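Alpha-rhamnosidase (Dictyoglomus thermophilum, PDB 6I60) probably hydrolyses terminal non-reducing alpha-L-rhamnose residues from alpha-L-rhamnosides, as a multidomain glycoside hydrolase. Local coordinates at residues I469-K477 with A780-T788; E850-K861 with I873-M884. All coordinates share one frame; numbering follows the deposited sequence.

Interaction 1: I469-K477 with A780-T788; sequences ICSNELINK and AYKIVNQKT
Asn472 and Tyr781 make the polar part of this contact. The carboxamide nitrogen ND2 of Asn472 donates a weak hydrogen bond to Tyr781 OH, 3.3 Å away with an N-H...O angle of 140°, and the amide stands almost perpendicular to the phenol ring, their planes 89° apart. The same ND2 lies 3.2 Å from OD1 of Asn785. On the other branch of the amide, OD1 accepts from Ile475 N at 2.6 Å, the bond that makes Asn472 the N-cap of helix 473-488. With CG anti to the backbone N (chi1 178°), one amide can thus serve its own helix through OD1 and turn ND2 to helix 777-784. The stronger hydrogen bond of Tyr781 OH is to Asp856.

The apolar part lies one turn further on. Ile475 CG1 sits 3.6 Å from Val784 CG1, and its CD1 approaches Tyr781 CE1 at 3.8 Å, crossing both side chains at about a right angle. Leu474 CD2 lies against the chain just after helix 777-784, 3.7 Å from Asn785 O.

With an alanine in place of Asn472, Ile475 N would probably be left without its capping acceptor and Tyr781 OH without the weak bond from the amide. The chemistry implies a mainly apolar join, to which an amide held by its own helix adds a weak bond to a tyrosine also bound by Asp856.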
loop_
_atom_site.group_PDB
_atom_site.type_symbol
_atom_site.label_atom_id
_atom_site.label_comp_id
_atom_site.label_asym_id
_atom_site.label_seq_id
_atom_site.Cartn_x
_atom_site.Cartn_y
_atom_site.Cartn_z
ATOM N N ILE A 469 -14.512 1.241 14.703
ATOM C CA ILE A 469 -14.906 2.269 15.656
ATOM C C ILE A 469 -14.951 1.645 17.044
ATOM O O ILE A 469 -15.295 0.471 17.213
ATOM C CB ILE A 469 -16.260 2.921 15.284
ATOM C CG1 ILE A 469 -16.482 4.203 16.096
ATOM C CG2 ILE A 469 -17.410 1.935 15.461
ATOM C CD1 ILE A 469 -17.513 5.142 15.501
ATOM N N CYS A 470 -14.579 2.441 18.042
ATOM C CA CYS A 470 -14.441 1.970 19.409
ATOM C C CYS A 470 -15.280 2.832 20.338
ATOM O O CYS A 470 -15.680 3.948 19.996
ATOM C CB CYS A 470 -12.972 2.002 19.855
ATOM S SG CYS A 470 -12.517 0.743 21.045
ATOM N N SER A 471 -15.551 2.291 21.527
ATOM C CA SER A 471 -16.124 3.098 22.596
ATOM C C SER A 471 -15.094 4.048 23.196
ATOM O O SER A 471 -15.474 5.061 23.793
ATOM C CB SER A 471 -16.710 2.189 23.680
ATOM O OG SER A 471 -16.597 2.774 24.965
ATOM N N ASN A 472 -13.809 3.743 23.041
ATOM C CA ASN A 472 -12.725 4.601 23.505
ATOM C C ASN A 472 -12.371 5.582 22.391
ATOM O O ASN A 472 -12.012 5.166 21.284
ATOM C CB ASN A 472 -11.516 3.750 23.904
ATOM C CG ASN A 472 -10.324 4.577 24.358
ATOM O OD1 ASN A 472 -9.708 5.289 23.566
ATOM N ND2 ASN A 472 -9.980 4.465 25.636
ATOM N N GLU A 473 -12.477 6.881 22.681
ATOM C CA GLU A 473 -12.216 7.885 21.654
ATOM C C GLU A 473 -10.726 8.070 21.398
ATOM O O GLU A 473 -10.335 8.410 20.276
ATOM C CB GLU A 473 -12.851 9.222 22.043
ATOM C CG GLU A 473 -12.837 10.269 20.934
ATOM C CD GLU A 473 -13.633 9.846 19.709
ATOM O OE1 GLU A 473 -13.349 10.367 18.608
ATOM O OE2 GLU A 473 -14.541 8.999 19.845
ATOM N N LEU A 474 -9.887 7.855 22.413
ATOM C CA LEU A 474 -8.445 7.937 22.203
ATOM C C LEU A 474 -7.975 6.867 21.225
ATOM O O LEU A 474 -7.109 7.124 20.380
ATOM C CB LEU A 474 -7.710 7.807 23.538
ATOM C CG LEU A 474 -6.202 7.549 23.473
ATOM C CD1 LEU A 474 -5.466 8.788 22.992
ATOM C CD2 LEU A 474 -5.673 7.105 24.825
ATOM N N ILE A 475 -8.542 5.662 21.320
ATOM C CA ILE A 475 -8.228 4.612 20.355
ATOM C C ILE A 475 -8.712 5.005 18.964
ATOM O O ILE A 475 -8.024 4.770 17.962
ATOM C CB ILE A 475 -8.833 3.272 20.814
ATOM C CG1 ILE A 475 -8.133 2.779 22.081
ATOM C CG2 ILE A 475 -8.729 2.225 19.719
ATOM C CD1 ILE A 475 -8.680 1.472 22.607
ATOM N N ASN A 476 -9.896 5.620 18.880
ATOM C CA ASN A 476 -10.400 6.090 17.593
ATOM C C ASN A 476 -9.481 7.150 16.994
ATOM O O ASN A 476 -9.284 7.193 15.773
ATOM C CB ASN A 476 -11.818 6.641 17.754
ATOM C CG ASN A 476 -12.817 5.571 18.146
ATOM O OD1 ASN A 476 -12.647 4.399 17.819
ATOM N ND2 ASN A 476 -13.868 5.974 18.848
ATOM N N LYS A 477 -8.912 8.016 17.837
ATOM C CA LYS A 477 -7.991 9.030 17.334
ATOM C C LYS A 477 -6.679 8.403 16.878
ATOM O O LYS A 477 -6.111 8.813 15.860
ATOM C CB LYS A 477 -7.743 10.091 18.404
ATOM C CG LYS A 477 -8.971 10.919 18.757
ATOM C CD LYS A 477 -9.312 11.913 17.655
ATOM C CE LYS A 477 -10.677 12.553 17.881
ATOM N NZ LYS A 477 -11.204 13.210 16.647
ATOM N N ALA A 780 -2.485 -5.086 27.916
ATOM C CA ALA A 780 -2.290 -4.456 26.615
ATOM C C ALA A 780 -3.209 -3.254 26.439
ATOM O O ALA A 780 -2.800 -2.229 25.879
ATOM C CB ALA A 780 -2.516 -5.477 25.500
ATOM N N TYR A 781 -4.454 -3.358 26.913
ATOM C CA TYR A 781 -5.377 -2.234 26.808
ATOM C C TYR A 781 -4.907 -1.052 27.648
ATOM O O TYR A 781 -5.030 0.104 27.226
ATOM C CB TYR A 781 -6.780 -2.667 27.227
ATOM C CG TYR A 781 -7.809 -1.562 27.157
ATOM C CD1 TYR A 781 -8.423 -1.237 25.956
ATOM C CD2 TYR A 781 -8.167 -0.845 28.291
ATOM C CE1 TYR A 781 -9.363 -0.227 25.884
ATOM C CE2 TYR A 781 -9.105 0.168 28.230
ATOM C CZ TYR A 781 -9.702 0.471 27.025
ATOM O OH TYR A 781 -10.638 1.478 26.953
ATOM N N LYS A 782 -4.367 -1.321 28.841
ATOM C CA LYS A 782 -3.873 -0.240 29.687
ATOM C C LYS A 782 -2.659 0.441 29.071
ATOM O O LYS A 782 -2.415 1.625 29.330
ATOM C CB LYS A 782 -3.537 -0.770 31.080
ATOM C CG LYS A 782 -4.737 -0.862 32.014
ATOM C CD LYS A 782 -4.316 -0.810 33.476
ATOM C CE LYS A 782 -3.792 0.567 33.852
ATOM N NZ LYS A 782 -4.220 0.972 35.220
ATOM N N ILE A 783 -1.888 -0.288 28.261
ATOM C CA ILE A 783 -0.773 0.326 27.549
ATOM C C ILE A 783 -1.288 1.279 26.479
ATOM O O ILE A 783 -0.779 2.396 26.324
ATOM C CB ILE A 783 0.135 -0.764 26.951
ATOM C CG1 ILE A 783 0.919 -1.471 28.057
ATOM C CG2 ILE A 783 1.084 -0.174 25.922
ATOM C CD1 ILE A 783 1.347 -2.879 27.698
ATOM N N VAL A 784 -2.317 0.862 25.739
ATOM C CA VAL A 784 -2.849 1.683 24.656
ATOM C C VAL A 784 -3.520 2.936 25.209
ATOM O O VAL A 784 -3.373 4.031 24.652
ATOM C CB VAL A 784 -3.813 0.847 23.792
ATOM C CG1 VAL A 784 -4.864 1.727 23.140
ATOM C CG2 VAL A 784 -3.038 0.070 22.738
ATOM N N ASN A 785 -4.244 2.802 26.322
ATOM C CA ASN A 785 -4.988 3.913 26.909
ATOM C C ASN A 785 -4.093 4.958 27.571
ATOM O O ASN A 785 -4.620 5.919 28.143
ATOM C CB ASN A 785 -5.998 3.376 27.928
ATOM C CG ASN A 785 -7.217 4.276 28.082
ATOM O OD1 ASN A 785 -8.321 3.799 28.342
ATOM N ND2 ASN A 785 -7.019 5.582 27.929
ATOM N N GLN A 786 -2.773 4.811 27.511
ATOM C CA GLN A 786 -1.880 5.779 28.129
ATOM C C GLN A 786 -1.822 7.062 27.309
ATOM O O GLN A 786 -1.791 7.031 26.075
ATOM C CB GLN A 786 -0.479 5.190 28.282
ATOM C CG GLN A 786 -0.360 4.188 29.418
ATOM C CD GLN A 786 -0.955 4.700 30.718
ATOM O OE1 GLN A 786 -1.985 4.206 31.178
ATOM N NE2 GLN A 786 -0.306 5.693 31.318
ATOM N N LYS A 787 -1.817 8.197 28.008
ATOM C CA LYS A 787 -1.694 9.509 27.386
ATOM C C LYS A 787 -0.371 10.184 27.718
ATOM O O LYS A 787 -0.179 11.356 27.379
ATOM C CB LYS A 787 -2.860 10.406 27.807
ATOM C CG LYS A 787 -4.052 10.361 26.867
ATOM C CD LYS A 787 -5.188 11.233 27.378
ATOM C CE LYS A 787 -6.404 10.400 27.754
ATOM N NZ LYS A 787 -7.676 11.126 27.480
ATOM N N THR A 788 0.545 9.476 28.369
ATOM C CA THR A 788 1.836 10.014 28.765
ATOM C C THR A 788 2.953 9.297 28.018
ATOM O O THR A 788 2.743 8.270 27.367
ATOM C CB THR A 788 2.032 9.878 30.277
ATOM O OG1 THR A 788 1.647 8.561 30.688
ATOM C CG2 THR A 788 1.183 10.900 31.014
#

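Interaction 2: E850-K861 with I873-M884; sequences EPHPVGDLKYAK and INWQKTENIFSM
Trp875 is held between two prolines and a strand. Pro851 CB lies over the five-membered ring, 3.9 Å from its centroid, and Pro853 CB over the six-membered ring at the same 3.9 Å, two CH-pi contacts on one face of the indole. The opposite face rests on the backbone of Tyr859 and Ala860, and Ala860 CB comes within 3.4 Å of Trp875 NE1. Leu857 CB closes the edge near the ring plane, 3.8 Å from Trp875 CH2. The indole lies back across the neighbouring strand because its CG is set between the backbone N and the carbonyl carbon (chi1 62°). Its NE1 donates to the backbone O of Ile834, which, with the packing on both faces, helps fix the rotation of the ring.

In the next layer, the prolines lean on the following strand. Pro853 CG is 3.6 Å from Phe882 CE1, while Pro851 CG meets the edge of the Phe882 ring and the sulfur of Met884. Between the two prolines His852 turns away from the strands; its NE2 donates to the anti lone pair of Glu850 OE2, and its ND1 is hydrogen-bonded to Asp777.

Backbone pairing sets the register: Lys877 N donates to Lys858 O at 2.9 Å, and weak bonds run both ways between Ala860 and Trp875. Strands 859-866, 869-877 and 882-888 form a three-stranded antiparallel meander of the C-terminal domain, with the proline-bearing loop packed on the face that carries Trp875, Phe882 and Met884.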
loop_
_atom_site.group_PDB
_atom_site.type_symbol
_atom_site.label_atom_id
_atom_site.label_comp_id
_atom_site.label_asym_id
_atom_site.label_seq_id
_atom_site.Cartn_x
_atom_site.Cartn_y
_atom_site.Cartn_z
ATOM N N GLU A 850 -13.672 -13.413 17.875
ATOM C CA GLU A 850 -13.271 -13.481 19.280
ATOM C C GLU A 850 -13.102 -12.070 19.827
ATOM O O GLU A 850 -11.991 -11.515 19.811
ATOM C CB GLU A 850 -11.985 -14.287 19.442
ATOM C CG GLU A 850 -11.565 -14.501 20.883
ATOM C CD GLU A 850 -10.170 -15.075 20.997
ATOM O OE1 GLU A 850 -9.947 -16.199 20.499
ATOM O OE2 GLU A 850 -9.297 -14.399 21.578
ATOM N N PRO A 851 -14.169 -11.454 20.329
ATOM C CA PRO A 851 -14.050 -10.104 20.885
ATOM C C PRO A 851 -13.383 -10.111 22.249
ATOM O O PRO A 851 -13.426 -11.096 22.989
ATOM C CB PRO A 851 -15.507 -9.638 20.987
ATOM C CG PRO A 851 -16.279 -10.898 21.176
ATOM C CD PRO A 851 -15.547 -11.969 20.406
ATOM N N HIS A 852 -12.755 -8.983 22.574
ATOM C CA HIS A 852 -12.046 -8.805 23.840
ATOM C C HIS A 852 -12.545 -7.530 24.502
ATOM O O HIS A 852 -11.943 -6.458 24.346
ATOM C CB HIS A 852 -10.533 -8.761 23.625
ATOM C CG HIS A 852 -9.932 -10.092 23.294
ATOM N ND1 HIS A 852 -9.016 -10.718 24.112
ATOM C CD2 HIS A 852 -10.120 -10.918 22.238
ATOM C CE1 HIS A 852 -8.664 -11.871 23.572
ATOM N NE2 HIS A 852 -9.320 -12.017 22.436
ATOM N N PRO A 853 -13.644 -7.605 25.252
ATOM C CA PRO A 853 -14.147 -6.409 25.941
ATOM C C PRO A 853 -13.384 -6.132 27.225
ATOM O O PRO A 853 -13.752 -6.622 28.298
ATOM C CB PRO A 853 -15.616 -6.752 26.215
ATOM C CG PRO A 853 -15.684 -8.255 26.203
ATOM C CD PRO A 853 -14.441 -8.806 25.556
ATOM N N VAL A 854 -12.316 -5.346 27.128
ATOM C CA VAL A 854 -11.427 -5.093 28.249
ATOM C C VAL A 854 -11.607 -3.652 28.718
ATOM O O VAL A 854 -12.200 -2.818 28.032
ATOM C CB VAL A 854 -9.957 -5.376 27.889
ATOM C CG1 VAL A 854 -9.702 -6.870 27.858
ATOM C CG2 VAL A 854 -9.624 -4.750 26.549
ATOM N N GLY A 855 -11.078 -3.365 29.907
ATOM C CA GLY A 855 -11.117 -2.011 30.436
ATOM C C GLY A 855 -12.537 -1.520 30.628
ATOM O O GLY A 855 -13.412 -2.239 31.122
ATOM N N ASP A 856 -12.772 -0.268 30.231
ATOM C CA ASP A 856 -14.095 0.342 30.280
ATOM C C ASP A 856 -14.745 0.415 28.901
ATOM O O ASP A 856 -15.549 1.315 28.640
ATOM C CB ASP A 856 -14.014 1.734 30.906
ATOM C CG ASP A 856 -12.936 2.597 30.275
ATOM O OD1 ASP A 856 -12.021 2.036 29.636
ATOM O OD2 ASP A 856 -13.004 3.836 30.417
ATOM N N LEU A 857 -14.406 -0.516 28.014
ATOM C CA LEU A 857 -14.991 -0.529 26.680
ATOM C C LEU A 857 -16.455 -0.944 26.743
ATOM O O LEU A 857 -16.827 -1.866 27.474
ATOM C CB LEU A 857 -14.218 -1.481 25.767
ATOM C CG LEU A 857 -12.844 -1.008 25.292
ATOM C CD1 LEU A 857 -12.217 -2.031 24.357
ATOM C CD2 LEU A 857 -12.947 0.349 24.616
ATOM N N LYS A 858 -17.289 -0.254 25.967
ATOM C CA LYS A 858 -18.713 -0.551 25.900
ATOM C C LYS A 858 -19.146 -1.153 24.574
ATOM O O LYS A 858 -20.072 -1.967 24.556
ATOM C CB LYS A 858 -19.534 0.718 26.163
ATOM C CG LYS A 858 -19.167 1.442 27.450
ATOM C CD LYS A 858 -20.194 2.510 27.800
ATOM C CE LYS A 858 -19.802 3.869 27.237
ATOM N NZ LYS A 858 -18.862 4.597 28.137
ATOM N N TYR A 859 -18.501 -0.782 23.470
ATOM C CA TYR A 859 -18.848 -1.317 22.162
ATOM C C TYR A 859 -17.626 -1.249 21.257
ATOM O O TYR A 859 -16.669 -0.518 21.525
ATOM C CB TYR A 859 -20.025 -0.555 21.534
ATOM C CG TYR A 859 -19.755 0.918 21.311
ATOM C CD1 TYR A 859 -19.116 1.360 20.159
ATOM C CD2 TYR A 859 -20.138 1.866 22.252
ATOM C CE1 TYR A 859 -18.862 2.701 19.952
ATOM C CE2 TYR A 859 -19.891 3.214 22.051
ATOM C CZ TYR A 859 -19.254 3.625 20.898
ATOM O OH TYR A 859 -19.002 4.961 20.687
ATOM N N ALA A 860 -17.678 -2.020 20.172
ATOM C CA ALA A 860 -16.641 -2.011 19.148
ATOM C C ALA A 860 -17.156 -2.762 17.931
ATOM O O ALA A 860 -17.897 -3.738 18.071
ATOM C CB ALA A 860 -15.340 -2.650 19.653
ATOM N N LYS A 861 -16.763 -2.303 16.745
ATOM C CA LYS A 861 -17.185 -2.947 15.511
ATOM C C LYS A 861 -16.075 -2.855 14.476
ATOM O O LYS A 861 -15.428 -1.813 14.341
ATOM C CB LYS A 861 -18.462 -2.317 14.943
ATOM C CG LYS A 861 -18.668 -2.615 13.461
ATOM C CD LYS A 861 -19.603 -1.628 12.800
ATOM C CE LYS A 861 -20.211 -2.215 11.535
ATOM N NZ LYS A 861 -21.387 -1.432 11.053
ATOM N N ILE A 873 -18.269 -7.692 12.590
ATOM C CA ILE A 873 -18.374 -8.079 13.994
ATOM C C ILE A 873 -18.849 -6.870 14.789
ATOM O O ILE A 873 -18.371 -5.751 14.578
ATOM C CB ILE A 873 -17.039 -8.615 14.552
ATOM C CG1 ILE A 873 -17.204 -9.042 16.013
ATOM C CG2 ILE A 873 -15.927 -7.581 14.410
ATOM C CD1 ILE A 873 -16.431 -10.290 16.377
ATOM N N ASN A 874 -19.812 -7.090 15.680
ATOM C CA ASN A 874 -20.328 -6.055 16.566
ATOM C C ASN A 874 -20.551 -6.669 17.936
ATOM O O ASN A 874 -21.040 -7.796 18.037
ATOM C CB ASN A 874 -21.651 -5.462 16.059
ATOM C CG ASN A 874 -21.595 -5.049 14.603
ATOM O OD1 ASN A 874 -21.400 -3.877 14.289
ATOM N ND2 ASN A 874 -21.788 -6.008 13.705
ATOM N N TRP A 875 -20.197 -5.932 18.987
ATOM C CA TRP A 875 -20.461 -6.405 20.338
ATOM C C TRP A 875 -20.726 -5.225 21.258
ATOM O O TRP A 875 -20.124 -4.157 21.108
ATOM C CB TRP A 875 -19.305 -7.261 20.880
ATOM C CG TRP A 875 -17.986 -6.556 21.010
ATOM C CD1 TRP A 875 -16.955 -6.575 20.117
ATOM C CD2 TRP A 875 -17.543 -5.752 22.113
ATOM N NE1 TRP A 875 -15.905 -5.827 20.587
ATOM C CE2 TRP A 875 -16.240 -5.310 21.810
ATOM C CE3 TRP A 875 -18.126 -5.359 23.322
ATOM C CZ2 TRP A 875 -15.509 -4.494 22.673
ATOM C CZ3 TRP A 875 -17.401 -4.548 24.176
ATOM C CH2 TRP A 875 -16.105 -4.125 23.848
ATOM N N GLN A 876 -21.643 -5.428 22.205
ATOM C CA GLN A 876 -21.978 -4.451 23.230
ATOM C C GLN A 876 -21.884 -5.121 24.592
ATOM O O GLN A 876 -22.264 -6.286 24.745
ATOM C CB GLN A 876 -23.388 -3.884 23.034
ATOM C CG GLN A 876 -23.457 -2.648 22.159
ATOM C CD GLN A 876 -24.878 -2.319 21.744
ATOM O OE1 GLN A 876 -25.192 -2.259 20.552
ATOM N NE2 GLN A 876 -25.747 -2.105 22.726
ATOM N N LYS A 877 -21.381 -4.384 25.580
ATOM C CA LYS A 877 -21.184 -4.906 26.928
ATOM C C LYS A 877 -21.919 -4.012 27.917
ATOM O O LYS A 877 -21.555 -2.845 28.099
ATOM C CB LYS A 877 -19.697 -4.994 27.272
ATOM C CG LYS A 877 -19.406 -5.706 28.588
ATOM C CD LYS A 877 -17.982 -5.440 29.056
ATOM C CE LYS A 877 -17.739 -5.995 30.451
ATOM N NZ LYS A 877 -18.420 -5.188 31.503
ATOM N N THR A 878 -22.953 -4.557 28.546
ATOM C CA THR A 878 -23.641 -3.926 29.660
ATOM C C THR A 878 -23.433 -4.768 30.915
ATOM O O THR A 878 -22.701 -5.764 30.911
ATOM C CB THR A 878 -25.129 -3.744 29.351
ATOM O OG1 THR A 878 -25.752 -5.026 29.204
ATOM C CG2 THR A 878 -25.313 -2.948 28.067
ATOM N N GLU A 879 -24.086 -4.361 32.005
ATOM C CA GLU A 879 -23.939 -5.086 33.261
ATOM C C GLU A 879 -24.602 -6.456 33.223
ATOM O O GLU A 879 -24.212 -7.340 33.994
ATOM C CB GLU A 879 -24.514 -4.263 34.415
ATOM C CG GLU A 879 -23.472 -3.467 35.185
ATOM C CD GLU A 879 -23.332 -2.046 34.676
ATOM O OE1 GLU A 879 -23.052 -1.146 35.495
ATOM O OE2 GLU A 879 -23.500 -1.831 33.456
ATOM N N ASN A 880 -25.580 -6.657 32.343
ATOM C CA ASN A 880 -26.311 -7.915 32.274
ATOM C C ASN A 880 -26.133 -8.634 30.946
ATOM O O ASN A 880 -25.857 -9.838 30.936
ATOM C CB ASN A 880 -27.806 -7.670 32.545
ATOM C CG ASN A 880 -28.321 -6.405 31.883
ATOM O OD1 ASN A 880 -27.543 -5.542 31.473
ATOM N ND2 ASN A 880 -29.642 -6.287 31.777
ATOM N N ILE A 881 -26.268 -7.936 29.822
ATOM C CA ILE A 881 -26.278 -8.559 28.502
ATOM C C ILE A 881 -24.984 -8.223 27.773
ATOM O O ILE A 881 -24.562 -7.061 27.748
ATOM C CB ILE A 881 -27.495 -8.107 27.677
ATOM C CG1 ILE A 881 -28.774 -8.209 28.510
ATOM C CG2 ILE A 881 -27.608 -8.926 26.399
ATOM C CD1 ILE A 881 -29.592 -6.944 28.532
ATOM N N PHE A 882 -24.363 -9.237 27.176
ATOM C CA PHE A 882 -23.254 -9.054 26.244
ATOM C C PHE A 882 -23.755 -9.424 24.854
ATOM O O PHE A 882 -23.966 -10.605 24.560
ATOM C CB PHE A 882 -22.043 -9.898 26.636
ATOM C CG PHE A 882 -20.853 -9.698 25.737
ATOM C CD1 PHE A 882 -20.141 -8.508 25.763
ATOM C CD2 PHE A 882 -20.455 -10.691 24.857
ATOM C CE1 PHE A 882 -19.050 -8.316 24.933
ATOM C CE2 PHE A 882 -19.364 -10.505 24.025
ATOM C CZ PHE A 882 -18.662 -9.316 24.062
ATOM N N SER A 883 -23.956 -8.420 24.008
ATOM C CA SER A 883 -24.479 -8.635 22.668
ATOM C C SER A 883 -23.346 -8.923 21.688
ATOM O O SER A 883 -22.189 -8.563 21.913
ATOM C CB SER A 883 -25.279 -7.417 22.198
ATOM O OG SER A 883 -26.420 -7.206 23.011
ATOM N N MET A 884 -23.698 -9.584 20.588
ATOM C CA MET A 884 -22.733 -9.874 19.536
ATOM C C MET A 884 -23.476 -10.150 18.238
ATOM O O MET A 884 -24.360 -11.011 18.201
ATOM C CB MET A 884 -21.847 -11.066 19.909
ATOM C CG MET A 884 -20.491 -11.052 19.231
ATOM S SD MET A 884 -19.476 -12.469 19.681
ATOM C CE MET A 884 -19.997 -12.735 21.370
#

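How the interactions relate
Interactions 1 and 2 have centres about 15 Å apart and come in series along the chain, the first closing before the second opens. The first belongs to the six-hairpin glycosidase domain and the second to the C-terminal domain, yet a single antiparallel sheet reaches both: strand 466-470, at its edge, pairs with strand 859-866. They also touch directly. Ser471 N lies 3.0 Å from Tyr859 O, a probable hydrogen bond, and Leu857 CD2 packs against Tyr781 OH at 3.5 Å. Strand 466-470 leads straight into helix 473-488, so the sheet and the helical region are joined through the chain itself, which is consistent with a firm junction between that region and the C-terminal strands.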